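Long-range contacts in nicotinate-nucleotide pyrophosphorylase (Pyrococcus furiosus, PDB 2I14), which probably joins nicotinate to phosphoribosyl pyrophosphate, using ATP, to make nicotinate ribonucleotide on the way to NAD+: residues T23-L29 / G105-A110; L62-V68 / M114-S119; A69-I75 / I364-I370. All blocks are in the same frame, centred on the assembly; numbering follows the deposited sequence.

Contact 1: T23-L29 / G105-A110; sequences TTDVYFL and GIYETA. With PCP (1-alpha-pyrophosphoryl-2-alpha,3-alpha-dihydroxy-4-beta-cyclopentane-methanol-5-phosphate), chain L.
Thr109, near the start of helix 108-131, meets the loop Thr24-Asp25 that leads into helix 26-37, within the N-terminal α/β domain of the quinolinate phosphoribosyltransferase type and at its border with a second subunit. Polar contacts converge on the Thr109 hydroxyl. With chi1 at -47°, OG1 stands beside the backbone N of its own residue and faces the loop. It accepts a hydrogen bond from Asp25 N (3.2 Å, N-H...O angle 143°) and gives a weak one to Asp25 OD2 (3.0 Å). Asp25 therefore binds helix 108-131 through backbone and side chain alike, while its carboxylate also reaches the second subunit, through a salt bridge from OD2 to Arg143 and a hydrogen bond from OD1 to Ser166.

Aromatic contacts centre on Phe28. The carbonyl oxygen Gly105 O lies over one face of its ring, 3.8 Å above the plane and offset toward the rim, while CE2 of Tyr27 sits over the centre of the other face. Thr109 OG1 approaches the ring edge in plane, 3.7 Å from Phe28 CD1. The Glu108 carboxylate comes in obliquely, its plane turned 35° from the ring and its CD 3.4 Å from Phe28 CZ; a hydrogen bond from Tyr101 OH to OE2 helps fix it there. The Ile106 CG2 methyl packs on the Thr24 side chain, 3.7 Å from OG1, with Leu29 CD2 farther off.

While its ring lies on Phe28, Tyr27 reaches the bound substrate analogue PCP with its hydroxyl; Gly276 N and Gly296 N of the second subunit also bind PCP. The PCP pocket thus draws on two subunits, and Tyr27 OH gives a 2.7 Å hydrogen bond to the diphosphate oxygen O2B, which lies at the edge of the tyrosine ring, in its plane.

Contact 2: L62-V68 / M114-S119; sequences LVGVEEV and MLSQAS
Val63, Val68, Met114, Leu115 and Ala118 form the apolar centre of this contact. The CG2 methyl of Val68 lies 3.8 Å from Leu115 CD2 and equally near Met114 CE, the Val68 and Leu115 side chains crossing at about a right angle. A bend at chi3 of -76° carries the methionine methyl back over Val68 and the Glu67 carbonyl, while SD rests 3.5 Å from Glu67 CB. At the other end, Val63 CG1 packs on Ala118 CB at 3.4 Å.

Between these patches the backbones come close. Gly64, the N-cap of helix 65-72, has no side chain, and its CA approaches Leu115 CA to 4.7 Å; alongside, Leu115 CA makes a C-H...O contact with Val63 O. At the polar edge Val63 N donates to Ser119 OG (3.0 Å, N-H...O angle 147°), whose own proton may go weakly to Leu115 O or Val61 O. On the opposite flank Glu67 OE2 accepts a hydrogen bond from Tyr11 N of the second subunit. The start of a short helix thus lies against the long helix 108-131, a buried helix packing of the α/β sandwich that forms the N-terminal domain in quinolinate phosphoribosyltransferases.

Contact 3: A69-I75 / I364-I370; sequences AKLLEGI and IIENGEI
Gly74 and Gly368 bring their CA atoms to 3.9 Å, and Gly74 N donates to Gly368 O (2.7 Å, N-H...O angle 154°). Gly368 sits in a type I' turn from Glu366 to Glu369, which is closed by a reciprocal pair of backbone hydrogen bonds between Glu366 and Glu369; Asn367 and Gly368 both take the positive phi this turn requires. The side chains of the isoleucines beside the turn pack on helix 65-72. Ile365 lays its CD1 against Ala69 and Leu72, 3.3 Å from Ala69 O, while Ile364 CD1 touches Ala69 CB at 3.7 Å. These neighbours can both face the helix because they form a classic β bulge opposite Val79, where strand 357-365 pairs antiparallel with strand 77-81 in the large sheet. The turn after this strand docks on the loop that follows the N-terminal-domain helix. Further out, Ile370 CG2 nears Ala69, and its CD1 lies 3.4 Å from Glu73 OE2. Extended with CG anti to the backbone N (chi1 -176°), Glu73 crosses Ile370 obliquely, and its other oxygen, OE1, forms a long salt bridge with Lys70 NZ (3.7 Å).

How the contacts relate
Contacts 1 and 2 use successive parts of helix 108-131, and contacts 2 and 3 successive parts of helix 65-72, so the three sites run on from one another through two helices. Tyr107 packs on Leu72 and Ile75, joining contact 1 to contact 3; Met114 packs on Leu71, joining contact 2 to contact 3. Contact 2, its centre about 9 Å from the centre of the chain, is deep and mostly aliphatic. Contact 1, also buried but centred about 24 Å from that point, is richer in polar and aromatic groups; it alone meets the ligand, and several of its polar groups pair with the second subunit. Contact 3, its centre equally far out, has a more exposed rim and relies on glycine backbone and isoleucines.

Contact 1: T23-L29 / G105-A110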
loop_
_atom_site.group_PDB
_atom_site.type_symbol
_atom_site.label_atom_id
_atom_site.label_comp_id
_atom_site.label_asym_id
_atom_site.label_seq_id
_atom_site.Cartn_x
_atom_site.Cartn_y
_atom_site.Cartn_z
ATOM N N THR A 23 26.061 -37.472 8.665
ATOM C CA THR A 23 25.231 -36.469 8.004
ATOM C C THR A 23 25.521 -35.040 8.431
ATOM O O THR A 23 24.679 -34.163 8.250
ATOM C CB THR A 23 23.731 -36.726 8.270
ATOM O OG1 THR A 23 23.518 -36.854 9.683
ATOM C CG2 THR A 23 23.261 -37.984 7.562
ATOM N N THR A 24 26.692 -34.783 8.992
ATOM C CA THR A 24 26.969 -33.423 9.421
ATOM C C THR A 24 27.691 -32.598 8.378
ATOM O O THR A 24 28.040 -33.090 7.301
ATOM C CB THR A 24 27.788 -33.385 10.733
ATOM O OG1 THR A 24 29.159 -33.680 10.463
ATOM C CG2 THR A 24 27.255 -34.404 11.706
ATOM N N ASP A 25 27.890 -31.326 8.712
ATOM C CA ASP A 25 28.589 -30.380 7.845
ATOM C C ASP A 25 30.087 -30.625 8.086
ATOM O O ASP A 25 30.546 -30.583 9.235
ATOM C CB ASP A 25 28.223 -28.931 8.227
ATOM C CG ASP A 25 26.708 -28.688 8.310
ATOM O OD1 ASP A 25 25.976 -29.039 7.361
ATOM O OD2 ASP A 25 26.248 -28.126 9.325
ATOM N N VAL A 26 30.843 -30.880 7.018
ATOM C CA VAL A 26 32.273 -31.155 7.159
ATOM C C VAL A 26 33.004 -30.255 8.120
ATOM O O VAL A 26 33.762 -30.741 8.952
ATOM C CB VAL A 26 33.041 -31.066 5.830
ATOM C CG1 VAL A 26 32.653 -32.216 4.934
ATOM C CG2 VAL A 26 32.789 -29.710 5.167
ATOM N N TYR A 27 32.780 -28.949 8.021
ATOM C CA TYR A 27 33.494 -28.039 8.897
ATOM C C TYR A 27 33.349 -28.339 10.396
ATOM O O TYR A 27 33.994 -27.702 11.239
ATOM C CB TYR A 27 33.130 -26.585 8.582
ATOM C CG TYR A 27 31.842 -26.082 9.169
ATOM C CD1 TYR A 27 31.737 -24.759 9.606
ATOM C CD2 TYR A 27 30.716 -26.900 9.265
ATOM C CE1 TYR A 27 30.544 -24.258 10.123
ATOM C CE2 TYR A 27 29.512 -26.406 9.783
ATOM C CZ TYR A 27 29.441 -25.082 10.206
ATOM O OH TYR A 27 28.269 -24.564 10.684
ATOM N N PHE A 28 32.518 -29.320 10.733
ATOM C CA PHE A 28 32.354 -29.711 12.130
ATOM C C PHE A 28 33.361 -30.835 12.414
ATOM O O PHE A 28 33.910 -30.941 13.522
ATOM C CB PHE A 28 30.912 -30.171 12.391
ATOM C CG PHE A 28 29.970 -29.044 12.743
ATOM C CD1 PHE A 28 28.620 -29.106 12.390
ATOM C CD2 PHE A 28 30.432 -27.923 13.429
ATOM C CE1 PHE A 28 27.745 -28.064 12.712
ATOM C CE2 PHE A 28 29.568 -26.876 13.757
ATOM C CZ PHE A 28 28.222 -26.946 13.397
ATOM N N LEU A 29 33.602 -31.661 11.393
ATOM C CA LEU A 29 34.559 -32.759 11.482
ATOM C C LEU A 29 35.924 -32.124 11.647
ATOM O O LEU A 29 36.692 -32.490 12.541
ATOM C CB LEU A 29 34.549 -33.587 10.199
ATOM C CG LEU A 29 33.645 -34.813 10.205
ATOM C CD1 LEU A 29 33.666 -35.493 8.840
ATOM C CD2 LEU A 29 34.132 -35.761 11.285
ATOM N N GLY A 105 29.895 -31.938 19.345
ATOM C CA GLY A 105 29.843 -30.938 18.287
ATOM C C GLY A 105 29.537 -31.442 16.887
ATOM O O GLY A 105 29.056 -30.696 16.035
ATOM N N ILE A 106 29.806 -32.716 16.648
ATOM C CA ILE A 106 29.571 -33.310 15.348
ATOM C C ILE A 106 28.124 -33.766 15.242
ATOM O O ILE A 106 27.775 -34.526 14.339
ATOM C CB ILE A 106 30.479 -34.530 15.130
ATOM C CG1 ILE A 106 31.888 -34.247 15.659
ATOM C CG2 ILE A 106 30.551 -34.859 13.657
ATOM C CD1 ILE A 106 31.996 -34.239 17.188
ATOM N N TYR A 107 27.276 -33.308 16.162
ATOM C CA TYR A 107 25.871 -33.706 16.145
ATOM C C TYR A 107 24.893 -32.553 15.996
ATOM O O TYR A 107 23.690 -32.719 16.206
ATOM C CB TYR A 107 25.527 -34.521 17.397
ATOM C CG TYR A 107 26.091 -35.918 17.349
ATOM C CD1 TYR A 107 27.298 -36.229 17.972
ATOM C CD2 TYR A 107 25.449 -36.916 16.616
ATOM C CE1 TYR A 107 27.859 -37.500 17.862
ATOM C CE2 TYR A 107 25.998 -38.193 16.495
ATOM C CZ TYR A 107 27.205 -38.479 17.119
ATOM O OH TYR A 107 27.761 -39.739 16.991
ATOM N N GLU A 108 25.401 -31.385 15.626
ATOM C CA GLU A 108 24.535 -30.236 15.448
ATOM C C GLU A 108 23.628 -30.459 14.254
ATOM O O GLU A 108 22.406 -30.442 14.369
ATOM C CB GLU A 108 25.357 -28.976 15.217
ATOM C CG GLU A 108 26.162 -28.562 16.417
ATOM C CD GLU A 108 26.560 -27.094 16.373
ATOM O OE1 GLU A 108 25.718 -26.280 15.923
ATOM O OE2 GLU A 108 27.697 -26.756 16.802
ATOM N N THR A 109 24.242 -30.681 13.103
ATOM C CA THR A 109 23.498 -30.884 11.873
ATOM C C THR A 109 22.300 -31.829 12.027
ATOM O O THR A 109 21.253 -31.667 11.371
ATOM C CB THR A 109 24.430 -31.422 10.804
ATOM O OG1 THR A 109 25.629 -30.639 10.803
ATOM C CG2 THR A 109 23.768 -31.351 9.432
ATOM N N ALA A 110 22.447 -32.809 12.901
ATOM C CA ALA A 110 21.384 -33.766 13.100
ATOM C C ALA A 110 20.385 -33.313 14.149
ATOM O O ALA A 110 19.191 -33.266 13.884
ATOM C CB ALA A 110 21.974 -35.118 13.484
HETATM C C1 PCP L . 24.526 -20.593 9.545
HETATM C C2 PCP L . 24.302 -22.027 9.014
HETATM C C3 PCP L . 24.925 -22.018 7.594
HETATM C C4 PCP L . 24.650 -20.596 7.053
HETATM C C5 PCP L . 24.721 -19.781 8.305
HETATM C CP PCP L . 23.306 -20.425 6.272
HETATM O O1 PCP L . 25.843 -20.478 10.303
HETATM O O2 PCP L . 24.942 -22.997 9.849
HETATM O O3 PCP L . 26.345 -22.238 7.597
HETATM O OP PCP L . 22.089 -20.720 7.036
HETATM P P PCP L . 20.713 -19.868 6.879
HETATM O O1P PCP L . 19.607 -20.851 6.817
HETATM O O2P PCP L . 20.833 -19.081 5.615
HETATM O O3P PCP L . 20.629 -19.009 8.094
HETATM P PA PCP L . 26.371 -19.159 11.011
HETATM O O1A PCP L . 25.263 -18.690 11.934
HETATM O O2A PCP L . 26.637 -18.161 9.909
HETATM O O3A PCP L . 27.652 -19.654 11.762
HETATM P PB PCP L . 28.109 -20.929 12.517
HETATM O O1B PCP L . 29.403 -20.728 13.229
HETATM O O2B PCP L . 28.312 -22.043 11.607
HETATM O O3B PCP L . 27.109 -21.366 13.532
#

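Contact 2: L62-V68 / M114-S119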
loop_
_atom_site.group_PDB
_atom_site.type_symbol
_atom_site.label_atom_id
_atom_site.label_comp_id
_atom_site.label_asym_id
_atom_site.label_seq_id
_atom_site.Cartn_x
_atom_site.Cartn_y
_atom_site.Cartn_z
ATOM N N LEU A 62 7.388 -26.954 20.948
ATOM C CA LEU A 62 8.614 -27.746 20.978
ATOM C C LEU A 62 8.385 -29.196 20.581
ATOM O O LEU A 62 7.501 -29.854 21.131
ATOM C CB LEU A 62 9.219 -27.734 22.370
ATOM C CG LEU A 62 10.748 -27.670 22.466
ATOM C CD1 LEU A 62 11.177 -28.382 23.751
ATOM C CD2 LEU A 62 11.418 -28.320 21.248
ATOM N N VAL A 63 9.186 -29.696 19.639
ATOM C CA VAL A 63 9.061 -31.084 19.191
ATOM C C VAL A 63 10.379 -31.718 18.761
ATOM O O VAL A 63 11.183 -31.091 18.074
ATOM C CB VAL A 63 8.101 -31.203 18.017
ATOM C CG1 VAL A 63 7.948 -32.671 17.628
ATOM C CG2 VAL A 63 6.761 -30.592 18.383
ATOM N N GLY A 64 10.592 -32.970 19.154
ATOM C CA GLY A 64 11.817 -33.658 18.779
ATOM C C GLY A 64 12.767 -33.975 19.921
ATOM O O GLY A 64 13.808 -34.600 19.713
ATOM N N VAL A 65 12.430 -33.540 21.129
ATOM C CA VAL A 65 13.275 -33.812 22.285
ATOM C C VAL A 65 13.599 -35.316 22.362
ATOM O O VAL A 65 14.680 -35.708 22.788
ATOM C CB VAL A 65 12.569 -33.384 23.595
ATOM C CG1 VAL A 65 13.599 -33.193 24.706
ATOM C CG2 VAL A 65 11.762 -32.124 23.356
ATOM N N GLU A 66 12.656 -36.152 21.942
ATOM C CA GLU A 66 12.851 -37.598 21.966
ATOM C C GLU A 66 14.015 -38.009 21.070
ATOM O O GLU A 66 15.075 -38.396 21.559
ATOM C CB GLU A 66 11.579 -38.307 21.502
ATOM C CG GLU A 66 11.383 -39.707 22.073
ATOM C CD GLU A 66 9.999 -40.269 21.761
ATOM O OE1 GLU A 66 9.882 -41.060 20.791
ATOM O OE2 GLU A 66 9.030 -39.904 22.482
ATOM N N GLU A 67 13.815 -37.925 19.757
ATOM C CA GLU A 67 14.863 -38.290 18.821
ATOM C C GLU A 67 16.226 -37.730 19.212
ATOM O O GLU A 67 17.240 -38.382 19.007
ATOM C CB GLU A 67 14.532 -37.814 17.411
ATOM C CG GLU A 67 13.298 -38.435 16.793
ATOM C CD GLU A 67 13.267 -38.249 15.282
ATOM O OE1 GLU A 67 13.524 -37.123 14.813
ATOM O OE2 GLU A 67 12.982 -39.221 14.557
ATOM N N VAL A 68 16.268 -36.529 19.772
ATOM C CA VAL A 68 17.559 -35.968 20.148
ATOM C C VAL A 68 18.215 -36.768 21.262
ATOM O O VAL A 68 19.435 -36.948 21.278
ATOM C CB VAL A 68 17.434 -34.482 20.565
ATOM C CG1 VAL A 68 18.662 -34.042 21.360
ATOM C CG2 VAL A 68 17.304 -33.616 19.310
ATOM N N MET A 114 16.392 -32.151 13.785
ATOM C CA MET A 114 15.373 -32.919 14.469
ATOM C C MET A 114 14.412 -32.015 15.232
ATOM O O MET A 114 13.196 -32.239 15.223
ATOM C CB MET A 114 16.022 -33.938 15.412
ATOM C CG MET A 114 16.833 -35.013 14.669
ATOM S SD MET A 114 17.303 -36.494 15.644
ATOM C CE MET A 114 18.610 -35.885 16.623
ATOM N N LEU A 115 14.938 -30.989 15.884
ATOM C CA LEU A 115 14.072 -30.082 16.632
ATOM C C LEU A 115 13.362 -29.110 15.682
ATOM O O LEU A 115 12.155 -28.911 15.757
ATOM C CB LEU A 115 14.900 -29.309 17.682
ATOM C CG LEU A 115 15.717 -30.135 18.715
ATOM C CD1 LEU A 115 16.702 -29.260 19.493
ATOM C CD2 LEU A 115 14.779 -30.826 19.674
ATOM N N SER A 116 14.127 -28.546 14.758
ATOM C CA SER A 116 13.642 -27.555 13.805
ATOM C C SER A 116 12.415 -27.840 12.950
ATOM O O SER A 116 11.428 -27.104 13.004
ATOM C CB SER A 116 14.781 -27.152 12.887
ATOM O OG SER A 116 15.839 -26.644 13.660
ATOM N N GLN A 117 12.458 -28.891 12.148
ATOM C CA GLN A 117 11.335 -29.156 11.274
ATOM C C GLN A 117 10.099 -29.674 12.020
ATOM O O GLN A 117 8.962 -29.365 11.655
ATOM C CB GLN A 117 11.774 -30.131 10.182
ATOM C CG GLN A 117 10.855 -30.182 8.972
ATOM C CD GLN A 117 11.338 -31.168 7.895
ATOM O OE1 GLN A 117 10.705 -31.303 6.843
ATOM N NE2 GLN A 117 12.465 -31.853 8.153
ATOM N N ALA A 118 10.331 -30.468 13.060
ATOM C CA ALA A 118 9.242 -31.011 13.861
ATOM C C ALA A 118 8.539 -29.843 14.531
ATOM O O ALA A 118 7.318 -29.656 14.381
ATOM C CB ALA A 118 9.781 -31.958 14.908
ATOM N N SER A 119 9.317 -29.053 15.268
ATOM C CA SER A 119 8.781 -27.881 15.945
ATOM C C SER A 119 8.021 -27.012 14.958
ATOM O O SER A 119 6.964 -26.459 15.286
ATOM C CB SER A 119 9.913 -27.085 16.579
ATOM O OG SER A 119 10.370 -27.743 17.751
#

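Contact 3: A69-I75 / I364-I370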
loop_
_atom_site.group_PDB
_atom_site.type_symbol
_atom_site.label_atom_id
_atom_site.label_comp_id
_atom_site.label_asym_id
_atom_site.label_seq_id
_atom_site.Cartn_x
_atom_site.Cartn_y
_atom_site.Cartn_z
ATOM N N ALA A 69 17.410 -37.253 22.197
ATOM C CA ALA A 69 17.952 -38.047 23.283
ATOM C C ALA A 69 18.465 -39.364 22.684
ATOM O O ALA A 69 19.563 -39.821 22.996
ATOM C CB ALA A 69 16.875 -38.302 24.326
ATOM N N LYS A 70 17.675 -39.956 21.799
ATOM C CA LYS A 70 18.056 -41.207 21.158
ATOM C C LYS A 70 19.263 -41.035 20.241
ATOM O O LYS A 70 19.766 -42.008 19.691
ATOM C CB LYS A 70 16.883 -41.777 20.344
ATOM C CG LYS A 70 15.676 -42.239 21.174
ATOM C CD LYS A 70 15.571 -43.768 21.279
ATOM C CE LYS A 70 16.745 -44.392 22.058
ATOM N NZ LYS A 70 16.700 -45.904 22.151
ATOM N N LEU A 71 19.726 -39.804 20.070
ATOM C CA LEU A 71 20.879 -39.545 19.204
ATOM C C LEU A 71 22.154 -39.312 20.016
ATOM O O LEU A 71 23.228 -39.831 19.683
ATOM C CB LEU A 71 20.625 -38.317 18.322
ATOM C CG LEU A 71 21.813 -37.862 17.462
ATOM C CD1 LEU A 71 21.885 -38.687 16.173
ATOM C CD2 LEU A 71 21.670 -36.389 17.145
ATOM N N LEU A 72 22.037 -38.509 21.069
ATOM C CA LEU A 72 23.172 -38.213 21.925
ATOM C C LEU A 72 23.357 -39.338 22.935
ATOM O O LEU A 72 24.235 -39.277 23.807
ATOM C CB LEU A 72 22.951 -36.881 22.646
ATOM C CG LEU A 72 23.376 -35.598 21.921
ATOM C CD1 LEU A 72 23.650 -35.874 20.441
ATOM C CD2 LEU A 72 22.289 -34.546 22.117
ATOM N N GLU A 73 22.521 -40.365 22.801
ATOM C CA GLU A 73 22.565 -41.528 23.679
ATOM C C GLU A 73 23.922 -42.220 23.573
ATOM O O GLU A 73 24.397 -42.502 22.469
ATOM C CB GLU A 73 21.453 -42.512 23.300
ATOM C CG GLU A 73 21.349 -43.726 24.221
ATOM C CD GLU A 73 20.236 -44.693 23.820
ATOM O OE1 GLU A 73 20.259 -45.197 22.663
ATOM O OE2 GLU A 73 19.343 -44.948 24.667
ATOM N N GLY A 74 24.540 -42.487 24.719
ATOM C CA GLY A 74 25.828 -43.147 24.717
ATOM C C GLY A 74 26.921 -42.211 24.259
ATOM O O GLY A 74 27.794 -42.577 23.465
ATOM N N ILE A 75 26.866 -40.984 24.754
ATOM C CA ILE A 75 27.867 -39.999 24.406
ATOM C C ILE A 75 28.197 -39.161 25.645
ATOM O O ILE A 75 27.302 -38.737 26.380
ATOM C CB ILE A 75 27.374 -39.118 23.231
ATOM C CG1 ILE A 75 27.317 -39.973 21.959
ATOM C CG2 ILE A 75 28.297 -37.912 23.036
ATOM C CD1 ILE A 75 26.983 -39.205 20.694
ATOM N N ILE A 364 17.655 -35.024 31.004
ATOM C CA ILE A 364 17.097 -36.137 30.236
ATOM C C ILE A 364 18.180 -37.153 29.869
ATOM O O ILE A 364 17.882 -38.312 29.589
ATOM C CB ILE A 364 16.368 -35.665 28.937
ATOM C CG1 ILE A 364 17.371 -35.406 27.822
ATOM C CG2 ILE A 364 15.554 -34.407 29.217
ATOM C CD1 ILE A 364 16.727 -35.327 26.481
ATOM N N ILE A 365 19.432 -36.708 29.860
ATOM C CA ILE A 365 20.548 -37.594 29.563
ATOM C C ILE A 365 21.739 -37.300 30.455
ATOM O O ILE A 365 22.359 -36.238 30.368
ATOM C CB ILE A 365 21.003 -37.513 28.092
ATOM C CG1 ILE A 365 20.160 -38.468 27.248
ATOM C CG2 ILE A 365 22.487 -37.871 27.976
ATOM C CD1 ILE A 365 20.674 -38.671 25.837
ATOM N N GLU A 366 22.043 -38.260 31.321
ATOM C CA GLU A 366 23.166 -38.148 32.235
ATOM C C GLU A 366 24.323 -38.989 31.698
ATOM O O GLU A 366 24.277 -40.221 31.702
ATOM C CB GLU A 366 22.755 -38.625 33.631
ATOM C CG GLU A 366 23.890 -38.614 34.635
ATOM C CD GLU A 366 24.594 -37.273 34.693
ATOM O OE1 GLU A 366 23.990 -36.314 35.223
ATOM O OE2 GLU A 366 25.746 -37.179 34.199
ATOM N N ASN A 367 25.351 -38.302 31.218
ATOM C CA ASN A 367 26.522 -38.948 30.658
ATOM C C ASN A 367 26.158 -40.058 29.674
ATOM O O ASN A 367 26.483 -41.222 29.879
ATOM C CB ASN A 367 27.400 -39.498 31.778
ATOM C CG ASN A 367 28.686 -40.108 31.259
ATOM O OD1 ASN A 367 29.369 -39.518 30.420
ATOM N ND2 ASN A 367 29.030 -41.290 31.759
ATOM N N GLY A 368 25.478 -39.676 28.600
ATOM C CA GLY A 368 25.087 -40.634 27.583
ATOM C C GLY A 368 24.004 -41.598 28.014
ATOM O O GLY A 368 23.633 -42.492 27.264
ATOM N N GLU A 369 23.484 -41.413 29.219
ATOM C CA GLU A 369 22.450 -42.296 29.746
ATOM C C GLU A 369 21.115 -41.578 29.811
ATOM O O GLU A 369 20.984 -40.591 30.525
ATOM C CB GLU A 369 22.841 -42.766 31.150
ATOM C CG GLU A 369 22.797 -44.286 31.371
ATOM C CD GLU A 369 23.862 -45.066 30.577
ATOM O OE1 GLU A 369 23.995 -46.292 30.815
ATOM O OE2 GLU A 369 24.561 -44.470 29.717
ATOM N N ILE A 370 20.122 -42.074 29.082
ATOM C CA ILE A 370 18.811 -41.437 29.077
ATOM C C ILE A 370 18.037 -41.737 30.349
ATOM O O ILE A 370 17.372 -42.756 30.470
ATOM C CB ILE A 370 17.974 -41.854 27.851
ATOM C CG1 ILE A 370 17.738 -43.361 27.848
ATOM C CG2 ILE A 370 18.710 -41.479 26.580
ATOM C CD1 ILE A 370 16.830 -43.833 26.717
#